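Local atomic coordinates of glucokinase (PDB entry 2QM1), a protein that probably phosphorylates glucose with ATP, as a zinc-containing glucokinase of the ROK family. Residues Lys65-Val79 against Leu108-Val120. Residues are numbered along the deposited sequence; the frame is centred on the assembly and turned at random.
With MG (magnesium ion), chain K.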
loop_
_atom_site.group_PDB
_atom_site.type_symbol
_atom_site.label_atom_id
_atom_site.label_comp_id
_atom_site.label_asym_id
_atom_site.label_seq_id
_atom_site.Cartn_x
_atom_site.Cartn_y
_atom_site.Cartn_z
ATOM N N LYS B 65 -19.764 24.526 25.653
ATOM C CA LYS B 65 -18.517 24.377 24.871
ATOM C C LYS B 65 -17.596 23.263 25.373
ATOM O O LYS B 65 -16.828 22.678 24.605
ATOM C CB LYS B 65 -17.754 25.700 24.914
ATOM C CG LYS B 65 -16.390 25.673 24.279
ATOM C CD LYS B 65 -15.984 27.082 23.870
ATOM C CE LYS B 65 -14.681 27.058 23.136
ATOM N NZ LYS B 65 -13.527 26.877 24.067
ATOM N N GLU B 66 -17.668 22.994 26.667
ATOM C CA GLU B 66 -16.782 22.040 27.309
ATOM C C GLU B 66 -17.286 20.609 27.204
ATOM O O GLU B 66 -16.577 19.694 27.575
ATOM C CB GLU B 66 -16.612 22.405 28.772
ATOM C CG GLU B 66 -17.866 22.224 29.629
ATOM C CD GLU B 66 -18.781 23.441 29.708
ATOM O OE1 GLU B 66 -19.672 23.408 30.583
ATOM O OE2 GLU B 66 -18.636 24.417 28.928
ATOM N N ASP B 67 -18.515 20.418 26.733
ATOM C CA ASP B 67 -18.956 19.082 26.311
ATOM C C ASP B 67 -18.181 18.564 25.106
ATOM O O ASP B 67 -18.160 17.360 24.879
ATOM C CB ASP B 67 -20.429 19.051 25.912
ATOM C CG ASP B 67 -21.385 18.987 27.093
ATOM O OD1 ASP B 67 -20.970 19.117 28.282
ATOM O OD2 ASP B 67 -22.597 18.846 26.787
ATOM N N PHE B 68 -17.608 19.457 24.297
ATOM C CA PHE B 68 -16.962 19.052 23.038
ATOM C C PHE B 68 -15.561 18.524 23.304
ATOM O O PHE B 68 -14.728 19.255 23.870
ATOM C CB PHE B 68 -16.888 20.204 22.011
ATOM C CG PHE B 68 -18.240 20.612 21.452
ATOM C CD1 PHE B 68 -18.800 21.812 21.806
ATOM C CD2 PHE B 68 -18.946 19.776 20.596
ATOM C CE1 PHE B 68 -20.038 22.177 21.326
ATOM C CE2 PHE B 68 -20.177 20.155 20.100
ATOM C CZ PHE B 68 -20.715 21.353 20.456
ATOM N N VAL B 69 -15.316 17.260 22.923
ATOM C CA VAL B 69 -14.003 16.611 23.158
ATOM C C VAL B 69 -13.016 17.118 22.101
ATOM O O VAL B 69 -11.825 17.411 22.377
ATOM C CB VAL B 69 -14.133 15.058 23.132
ATOM C CG1 VAL B 69 -12.749 14.371 23.020
ATOM C CG2 VAL B 69 -14.946 14.565 24.335
ATOM N N GLY B 70 -13.533 17.257 20.894
ATOM C CA GLY B 70 -12.854 18.043 19.861
ATOM C C GLY B 70 -13.540 18.085 18.508
ATOM O O GLY B 70 -14.677 17.630 18.347
ATOM N N ILE B 71 -12.812 18.577 17.513
ATOM C CA ILE B 71 -13.345 18.747 16.120
ATOM C C ILE B 71 -12.421 18.004 15.175
ATOM O O ILE B 71 -11.193 18.211 15.200
ATOM C CB ILE B 71 -13.338 20.256 15.700
ATOM C CG1 ILE B 71 -14.284 21.072 16.559
ATOM C CG2 ILE B 71 -13.786 20.476 14.258
ATOM C CD1 ILE B 71 -13.869 22.553 16.667
ATOM N N GLY B 72 -12.991 17.169 14.325
ATOM C CA GLY B 72 -12.251 16.589 13.216
ATOM C C GLY B 72 -12.756 17.113 11.870
ATOM O O GLY B 72 -13.944 17.328 11.684
HETATM N N MSE B 73 -11.844 17.319 10.931
HETATM C CA MSE B 73 -12.237 17.820 9.589
HETATM C C MSE B 73 -11.599 17.037 8.431
HETATM O O MSE B 73 -10.437 16.741 8.481
HETATM C CB MSE B 73 -11.900 19.327 9.472
HETATM C CG MSE B 73 -12.271 19.957 8.108
HETATM SE SE MSE B 73 -11.882 21.854 8.233
HETATM C CE MSE B 73 -11.185 22.112 6.432
ATOM N N GLY B 74 -12.379 16.703 7.408
ATOM C CA GLY B 74 -11.863 16.236 6.163
ATOM C C GLY B 74 -11.861 17.359 5.125
ATOM O O GLY B 74 -12.786 18.152 5.074
ATOM N N THR B 75 -10.800 17.426 4.321
ATOM C CA THR B 75 -10.615 18.494 3.348
ATOM C C THR B 75 -10.057 17.909 2.055
ATOM O O THR B 75 -9.260 16.958 2.088
ATOM C CB THR B 75 -9.611 19.562 3.849
ATOM O OG1 THR B 75 -9.386 20.553 2.815
ATOM C CG2 THR B 75 -8.297 18.912 4.200
ATOM N N PRO B 76 -10.432 18.504 0.922
ATOM C CA PRO B 76 -9.761 18.202 -0.334
ATOM C C PRO B 76 -8.285 18.583 -0.195
ATOM O O PRO B 76 -7.947 19.444 0.629
ATOM C CB PRO B 76 -10.444 19.137 -1.332
ATOM C CG PRO B 76 -11.744 19.458 -0.712
ATOM C CD PRO B 76 -11.462 19.537 0.742
ATOM N N GLY B 77 -7.427 17.914 -0.976
ATOM C CA GLY B 77 -5.980 18.156 -1.036
ATOM C C GLY B 77 -5.159 17.288 -0.108
ATOM O O GLY B 77 -5.667 16.351 0.491
ATOM N N SER B 78 -3.881 17.619 0.063
ATOM C CA SER B 78 -3.062 16.769 0.901
ATOM C C SER B 78 -2.700 17.441 2.243
ATOM O O SER B 78 -2.513 18.652 2.340
ATOM C CB SER B 78 -1.884 16.192 0.127
ATOM O OG SER B 78 -0.671 16.758 0.508
ATOM N N VAL B 79 -2.674 16.638 3.291
ATOM C CA VAL B 79 -2.611 17.199 4.621
ATOM C C VAL B 79 -1.347 16.739 5.318
ATOM O O VAL B 79 -1.077 15.550 5.372
ATOM C CB VAL B 79 -3.906 16.815 5.461
ATOM C CG1 VAL B 79 -3.791 17.284 6.932
ATOM C CG2 VAL B 79 -5.175 17.430 4.811
ATOM N N LEU B 108 -11.635 28.836 17.879
ATOM C CA LEU B 108 -12.704 28.063 18.507
ATOM C C LEU B 108 -12.362 27.640 19.940
ATOM O O LEU B 108 -13.259 27.491 20.762
ATOM C CB LEU B 108 -13.086 26.871 17.616
ATOM C CG LEU B 108 -14.424 26.890 16.862
ATOM C CD1 LEU B 108 -15.131 28.292 16.769
ATOM C CD2 LEU B 108 -14.451 26.124 15.492
ATOM N N GLY B 109 -11.083 27.474 20.263
ATOM C CA GLY B 109 -10.719 27.097 21.646
ATOM C C GLY B 109 -11.107 25.658 22.001
ATOM O O GLY B 109 -11.277 25.300 23.194
ATOM N N ILE B 110 -11.245 24.841 20.974
ATOM C CA ILE B 110 -11.463 23.420 21.172
ATOM C C ILE B 110 -10.546 22.644 20.217
ATOM O O ILE B 110 -10.379 23.035 19.063
ATOM C CB ILE B 110 -12.969 23.029 21.062
ATOM C CG1 ILE B 110 -13.250 22.109 19.890
ATOM C CG2 ILE B 110 -13.892 24.233 21.098
ATOM C CD1 ILE B 110 -13.498 20.759 20.340
ATOM N N PRO B 111 -9.949 21.539 20.700
ATOM C CA PRO B 111 -8.885 20.851 19.941
ATOM C C PRO B 111 -9.365 20.383 18.555
ATOM O O PRO B 111 -10.517 19.963 18.403
ATOM C CB PRO B 111 -8.476 19.672 20.852
ATOM C CG PRO B 111 -9.605 19.483 21.740
ATOM C CD PRO B 111 -10.267 20.826 21.949
ATOM N N PHE B 112 -8.473 20.469 17.571
ATOM C CA PHE B 112 -8.810 20.311 16.153
ATOM C C PHE B 112 -7.835 19.353 15.476
ATOM O O PHE B 112 -6.636 19.417 15.739
ATOM C CB PHE B 112 -8.787 21.709 15.468
ATOM C CG PHE B 112 -9.062 21.671 14.003
ATOM C CD1 PHE B 112 -8.023 21.594 13.098
ATOM C CD2 PHE B 112 -10.368 21.623 13.537
ATOM C CE1 PHE B 112 -8.276 21.544 11.750
ATOM C CE2 PHE B 112 -10.630 21.587 12.175
ATOM C CZ PHE B 112 -9.574 21.548 11.288
ATOM N N ALA B 113 -8.348 18.483 14.591
ATOM C CA ALA B 113 -7.524 17.625 13.794
ATOM C C ALA B 113 -8.097 17.611 12.384
ATOM O O ALA B 113 -9.289 17.807 12.186
ATOM C CB ALA B 113 -7.475 16.196 14.369
ATOM N N LEU B 114 -7.252 17.440 11.384
ATOM C CA LEU B 114 -7.819 17.367 10.050
ATOM C C LEU B 114 -7.104 16.341 9.233
ATOM O O LEU B 114 -5.974 15.945 9.528
ATOM C CB LEU B 114 -7.812 18.743 9.340
ATOM C CG LEU B 114 -6.529 19.212 8.637
ATOM C CD1 LEU B 114 -6.702 20.615 8.136
ATOM C CD2 LEU B 114 -5.293 19.097 9.521
ATOM N N ASP B 115 -7.773 15.925 8.175
ATOM C CA ASP B 115 -7.208 14.911 7.295
ATOM C C ASP B 115 -7.786 15.059 5.902
ATOM O O ASP B 115 -8.646 15.876 5.676
ATOM C CB ASP B 115 -7.310 13.466 7.872
ATOM C CG ASP B 115 -6.125 12.560 7.433
ATOM O OD1 ASP B 115 -5.696 12.574 6.220
ATOM O OD2 ASP B 115 -5.598 11.863 8.330
ATOM N N ASN B 116 -7.234 14.328 4.968
ATOM C CA ASN B 116 -7.755 14.335 3.602
ATOM C C ASN B 116 -9.197 13.794 3.581
ATOM O O ASN B 116 -9.554 12.954 4.396
ATOM C CB ASN B 116 -6.846 13.497 2.734
ATOM C CG ASN B 116 -7.484 13.135 1.451
ATOM O OD1 ASN B 116 -7.497 13.937 0.518
ATOM N ND2 ASN B 116 -8.094 11.986 1.408
ATOM N N ASP B 117 -10.001 14.242 2.620
ATOM C CA ASP B 117 -11.429 13.949 2.631
ATOM C C ASP B 117 -11.788 12.471 2.429
ATOM O O ASP B 117 -12.615 11.954 3.165
ATOM C CB ASP B 117 -12.206 14.866 1.673
ATOM C CG ASP B 117 -11.739 14.767 0.209
ATOM O OD1 ASP B 117 -10.690 14.152 -0.073
ATOM O OD2 ASP B 117 -12.421 15.366 -0.668
ATOM N N ALA B 118 -11.132 11.772 1.501
ATOM C CA ALA B 118 -11.347 10.309 1.407
ATOM C C ALA B 118 -10.701 9.554 2.549
ATOM O O ALA B 118 -11.200 8.520 2.934
ATOM C CB ALA B 118 -10.912 9.772 0.086
ATOM N N ASN B 119 -9.621 10.093 3.142
ATOM C CA ASN B 119 -8.992 9.421 4.285
ATOM C C ASN B 119 -9.975 9.277 5.448
ATOM O O ASN B 119 -10.151 8.225 6.046
ATOM C CB ASN B 119 -7.742 10.178 4.748
ATOM C CG ASN B 119 -6.551 9.881 3.863
ATOM O OD1 ASN B 119 -6.697 9.232 2.808
ATOM N ND2 ASN B 119 -5.378 10.374 4.250
ATOM N N VAL B 120 -10.638 10.384 5.706
ATOM C CA VAL B 120 -11.586 10.542 6.806
ATOM C C VAL B 120 -12.857 9.699 6.519
ATOM O O VAL B 120 -13.357 8.993 7.370
ATOM C CB VAL B 120 -11.754 12.081 6.955
ATOM C CG1 VAL B 120 -13.107 12.534 6.912
ATOM C CG2 VAL B 120 -10.900 12.640 8.065
HETATM MG MG MG K . -7.126 9.920 0.694
HETATM O O HOH W 1 -5.016 10.707 -0.094
#
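Ile-71 and Phe-112 sit side by side on neighbouring parallel strands, 68-75 and 112-116, and CG2 of Ile-71 presses on the ring edge near CD2, 3.7 Å away. Met-73, a selenomethionine, follows: its CB touches CE2 and CZ of the same ring. With CG of Met-73 anti to the backbone N (chi1 -180°), SE meets the rim near CZ and lies in the ring plane, 5.1 Å from the centroid of Phe-112: a Met-aromatic contact at the edge. Ile-71 sends its other branch back toward the helix end, where CD1 meets CD2 of Leu-108 at 3.8 Å and also touches Ile-110, modelled in two conformers. Helices 46-60 and 100-108 close over this apolar face, Ile-50 touching Met-73 and Ile-104 touching Phe-112.

On the other face strand 68-75 offers no bump at Gly-72 and Gly-74, while its neighbour contributes Ala-113 and Asp-115. Val-120, from the first turn of helix 117-128, fills the hollow at Gly-74, its CG1 4.0 Å from Gly-74 CA. Beyond the strand ends the chain turns back, so that Val-79 can lay CG1 against one of two modelled conformers of Leu-114, while CG2 rests on the backbone between Asp-115 and Asn-116.

Underneath runs regular parallel pairing, from Ile-71 N to Pro-111 O (2.8 Å) through Thr-75 N to Asp-115 O; a weak bond from Asp-117 N to Thr-75 O ties the helix start to the strand tip.

At that tip Asp-115 OD1 takes Asn-116 N on its anti lone pair, at 2.6 Å, and Asn-119 ND2 from above the carboxylate plane. That second bond probably helps hold the amide of Asn-119, whose OD1 binds the magnesium ion at 2.3 Å; Asn-116 and Gly-148 also belong to the site. The chemistry thus implies a sheet of this actin-like ATPase fold with one apolar face under its helices and, on the other, a carboxylate as second-shell support for the metal, probably steadying its ligand.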